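Local structure of putative ribose 5-phosphate isomerase (Leishmania infantum, 6FXW) at residues 6-16 against 64-73. The protein probably interconverts ribose 5-phosphate and ribulose 5-phosphate in the pentose phosphate pathway, as a type B ribose 5-phosphate isomerase of the LacAB/RpiB family. Numbering follows the deposited sequence.
Sequences KRVALGCDHAA and EADTGILVCG. With SO4 (sulfate ion), chain B.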
loop_
_atom_site.group_PDB
_atom_site.type_symbol
_atom_site.label_atom_id
_atom_site.label_comp_id
_atom_site.label_asym_id
_atom_site.label_seq_id
_atom_site.Cartn_x
_atom_site.Cartn_y
_atom_site.Cartn_z
ATOM N N LYS A 6 5.100 -23.506 -13.137
ATOM C CA LYS A 6 5.327 -24.046 -11.811
ATOM C C LYS A 6 4.122 -24.774 -11.262
ATOM O O LYS A 6 2.971 -24.474 -11.610
ATOM C CB LYS A 6 5.469 -22.831 -10.841
ATOM C CG LYS A 6 6.604 -21.823 -11.061
ATOM C CD LYS A 6 7.949 -22.510 -10.968
ATOM C CE LYS A 6 9.021 -21.675 -10.269
ATOM N NZ LYS A 6 8.921 -20.205 -10.544
ATOM N N ARG A 7 4.393 -25.732 -10.384
ATOM C CA ARG A 7 3.360 -26.460 -9.630
ATOM C C ARG A 7 3.132 -25.694 -8.330
ATOM O O ARG A 7 4.093 -25.539 -7.587
ATOM C CB ARG A 7 3.737 -27.870 -9.295
ATOM C CG ARG A 7 3.669 -28.728 -10.538
ATOM C CD ARG A 7 4.150 -30.154 -10.209
ATOM N NE ARG A 7 3.430 -30.858 -9.185
ATOM C CZ ARG A 7 2.280 -31.561 -9.412
ATOM N NH1 ARG A 7 1.722 -31.628 -10.631
ATOM N NH2 ARG A 7 1.693 -32.246 -8.455
ATOM N N VAL A 8 1.913 -25.210 -8.139
ATOM C CA VAL A 8 1.604 -24.230 -7.057
ATOM C C VAL A 8 0.712 -24.909 -6.028
ATOM O O VAL A 8 -0.405 -25.412 -6.350
ATOM C CB VAL A 8 0.939 -22.987 -7.646
ATOM C CG1 VAL A 8 0.564 -22.049 -6.463
ATOM C CG2 VAL A 8 1.818 -22.315 -8.706
ATOM N N ALA A 9 1.098 -24.865 -4.772
ATOM C CA ALA A 9 0.251 -25.216 -3.665
ATOM C C ALA A 9 -0.315 -23.930 -3.021
ATOM O O ALA A 9 0.462 -23.085 -2.600
ATOM C CB ALA A 9 1.038 -26.003 -2.620
ATOM N N LEU A 10 -1.617 -23.878 -2.936
ATOM C CA LEU A 10 -2.332 -22.707 -2.395
ATOM C C LEU A 10 -2.944 -23.123 -1.082
ATOM O O LEU A 10 -3.802 -24.039 -1.060
ATOM C CB LEU A 10 -3.439 -22.234 -3.345
ATOM C CG LEU A 10 -4.397 -21.205 -2.775
ATOM C CD1 LEU A 10 -3.678 -19.880 -2.601
ATOM C CD2 LEU A 10 -5.621 -20.956 -3.675
ATOM N N GLY A 11 -2.601 -22.471 0.009
ATOM C CA GLY A 11 -3.211 -22.735 1.322
ATOM C C GLY A 11 -3.793 -21.472 1.902
ATOM O O GLY A 11 -3.315 -20.361 1.628
ATOM N N CYS A 12 -4.781 -21.602 2.723
ATOM C CA CYS A 12 -5.319 -20.429 3.347
ATOM C C CYS A 12 -6.057 -20.858 4.589
ATOM O O CYS A 12 -6.242 -22.046 4.855
ATOM C CB CYS A 12 -6.238 -19.646 2.391
ATOM S SG CYS A 12 -7.709 -20.643 1.962
ATOM N N ASP A 13 -6.408 -19.842 5.390
ATOM C CA ASP A 13 -7.322 -20.047 6.521
ATOM C C ASP A 13 -8.727 -19.608 6.087
ATOM O O ASP A 13 -8.975 -19.348 4.896
ATOM C CB ASP A 13 -6.805 -19.445 7.816
ATOM C CG ASP A 13 -6.813 -17.902 7.848
ATOM O OD1 ASP A 13 -7.280 -17.280 6.881
ATOM O OD2 ASP A 13 -6.468 -17.367 8.898
ATOM N N HIS A 14 -9.609 -19.443 7.026
ATOM C CA HIS A 14 -11.000 -19.163 6.714
ATOM C C HIS A 14 -11.147 -17.728 6.195
ATOM O O HIS A 14 -12.149 -17.392 5.590
ATOM C CB HIS A 14 -11.860 -19.290 7.946
ATOM C CG HIS A 14 -11.324 -18.584 9.096
ATOM N ND1 HIS A 14 -10.278 -19.077 9.853
ATOM C CD2 HIS A 14 -11.589 -17.325 9.536
ATOM C CE1 HIS A 14 -9.925 -18.131 10.715
ATOM N NE2 HIS A 14 -10.741 -17.077 10.572
ATOM N N ALA A 15 -10.156 -16.880 6.437
ATOM C CA ALA A 15 -10.314 -15.486 5.940
ATOM C C ALA A 15 -10.480 -15.479 4.414
ATOM O O ALA A 15 -11.169 -14.589 3.840
ATOM C CB ALA A 15 -9.145 -14.679 6.312
ATOM N N ALA A 16 -9.876 -16.449 3.717
ATOM C CA ALA A 16 -9.890 -16.520 2.294
ATOM C C ALA A 16 -10.873 -17.549 1.764
ATOM O O ALA A 16 -10.907 -17.829 0.577
ATOM C CB ALA A 16 -8.510 -16.796 1.740
ATOM N N GLU A 64 6.055 -32.158 -4.074
ATOM C CA GLU A 64 4.762 -32.208 -4.659
ATOM C C GLU A 64 4.377 -30.860 -5.296
ATOM O O GLU A 64 3.557 -30.810 -6.180
ATOM C CB GLU A 64 3.642 -32.636 -3.694
ATOM C CG GLU A 64 3.741 -34.039 -3.154
ATOM C CD GLU A 64 3.600 -35.144 -4.222
ATOM O OE1 GLU A 64 3.991 -36.342 -3.882
ATOM O OE2 GLU A 64 3.184 -34.818 -5.349
ATOM N N ALA A 65 5.011 -29.761 -4.856
ATOM C CA ALA A 65 4.807 -28.468 -5.468
ATOM C C ALA A 65 6.167 -27.793 -5.526
ATOM O O ALA A 65 7.043 -28.154 -4.742
ATOM C CB ALA A 65 3.847 -27.600 -4.643
ATOM N N ASP A 66 6.295 -26.800 -6.449
ATOM C CA ASP A 66 7.470 -26.038 -6.612
ATOM C C ASP A 66 7.418 -24.760 -5.840
ATOM O O ASP A 66 8.504 -24.179 -5.475
ATOM C CB ASP A 66 7.560 -25.609 -8.122
ATOM C CG ASP A 66 7.777 -26.783 -9.020
ATOM O OD1 ASP A 66 8.671 -27.643 -8.733
ATOM O OD2 ASP A 66 7.017 -26.868 -9.941
ATOM N N THR A 67 6.224 -24.265 -5.632
ATOM C CA THR A 67 6.052 -22.897 -5.077
ATOM C C THR A 67 4.760 -22.889 -4.324
ATOM O O THR A 67 3.868 -23.750 -4.544
ATOM C CB THR A 67 6.194 -21.777 -6.151
ATOM O OG1 THR A 67 5.906 -20.481 -5.576
ATOM C CG2 THR A 67 5.248 -21.946 -7.239
ATOM N N GLY A 68 4.591 -21.988 -3.371
ATOM C CA GLY A 68 3.407 -21.940 -2.610
ATOM C C GLY A 68 2.817 -20.543 -2.525
ATOM O O GLY A 68 3.564 -19.545 -2.703
ATOM N N ILE A 69 1.527 -20.471 -2.296
ATOM C CA ILE A 69 0.846 -19.206 -1.971
ATOM C C ILE A 69 0.092 -19.448 -0.701
ATOM O O ILE A 69 -0.714 -20.385 -0.656
ATOM C CB ILE A 69 -0.062 -18.800 -3.130
ATOM C CG1 ILE A 69 0.762 -18.614 -4.419
ATOM C CG2 ILE A 69 -0.766 -17.528 -2.772
ATOM C CD1 ILE A 69 -0.096 -18.323 -5.664
ATOM N N LEU A 70 0.228 -18.604 0.317
ATOM C CA LEU A 70 -0.454 -18.711 1.569
ATOM C C LEU A 70 -1.248 -17.422 1.826
ATOM O O LEU A 70 -0.711 -16.339 1.659
ATOM C CB LEU A 70 0.509 -18.964 2.709
ATOM C CG LEU A 70 1.144 -20.345 2.725
ATOM C CD1 LEU A 70 2.208 -20.422 3.801
ATOM C CD2 LEU A 70 0.077 -21.374 2.978
ATOM N N VAL A 71 -2.505 -17.578 2.187
ATOM C CA VAL A 71 -3.459 -16.455 2.316
ATOM C C VAL A 71 -4.083 -16.512 3.710
ATOM O O VAL A 71 -4.673 -17.527 4.128
ATOM C CB VAL A 71 -4.512 -16.506 1.242
ATOM C CG1 VAL A 71 -5.270 -15.180 1.247
ATOM C CG2 VAL A 71 -4.023 -16.837 -0.109
ATOM N N CYS A 72 -3.965 -15.426 4.463
ATOM C CA CYS A 72 -4.680 -15.222 5.753
ATOM C C CYS A 72 -5.289 -13.835 5.717
ATOM O O CYS A 72 -5.293 -13.179 4.654
ATOM C CB CYS A 72 -3.904 -15.577 7.015
ATOM S SG CYS A 72 -2.488 -14.551 7.316
ATOM N N GLY A 73 -5.726 -13.324 6.858
ATOM C CA GLY A 73 -6.280 -12.002 6.812
ATOM C C GLY A 73 -5.276 -10.941 6.343
ATOM O O GLY A 73 -5.635 -10.041 5.557
HETATM S S SO4 B . -10.429 -14.079 12.916
HETATM O O1 SO4 B . -11.513 -13.361 13.695
HETATM O O2 SO4 B . -10.956 -14.488 11.614
HETATM O O3 SO4 B . -9.331 -12.978 12.791
HETATM O O4 SO4 B . -10.063 -15.211 13.719
HETATM O O HOH W 1 -6.536 -14.746 9.134
#
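The backbone oxygen of R7 takes two N-H groups from segment 64-73: D66 N at 2.8 Å, tilted from the carbonyl plane, and T67 N, longer at 3.2 Å. D66 returns the bond through its side chain, OD2 accepting from R7 N at 2.9 Å on the anti side of the carboxylate. A short acid suits this turn, because with CG beside its own backbone N (chi1 -67°) it reaches the R7 N-H, two residues before A9 N, which bonds to T67 O. The guanidinium of R7 meets the E64 carbonyl edge-on, NE (3.0 Å) and NH2 both gripping E64 O; the bend at chi3 (59°) brings this edge round.

Beyond, 6-12 and 67-72 run parallel, their backbone bonds alternating from A9 to D13. Branched residues fill one face: V8 CG1 meets I69 CD1 at 3.9 Å, and L10 CD1 touches I69 CG2 at 3.7 Å and also reaches V71 CG2. On the other face, A9 CB packs on A65 CB, while L70 CD2 leans over the backbone of G11, which has no side chain to obstruct it.

Where the strands end, D13 OD1 accepts A15 N at 2.9 Å from above the carboxylate, forming an Asx turn, and a water bridges D13 OD2 to G73 N. The turn carries H14, whose NE2 donates to a sulfate oxygen, O2, at 2.8 Å; R116 and, from the second subunit, R140 and R144 also bind this anion, probably a crystallisation component, in a position consistent with the substrate-phosphate site of this family.

The pair is central in a five-stranded parallel sheet of Rossmann-like type, between strands 33-38 and 110-114. Helix 120-131 packs on V8, T67 and I69, and helix 49-61 on A9 and L70.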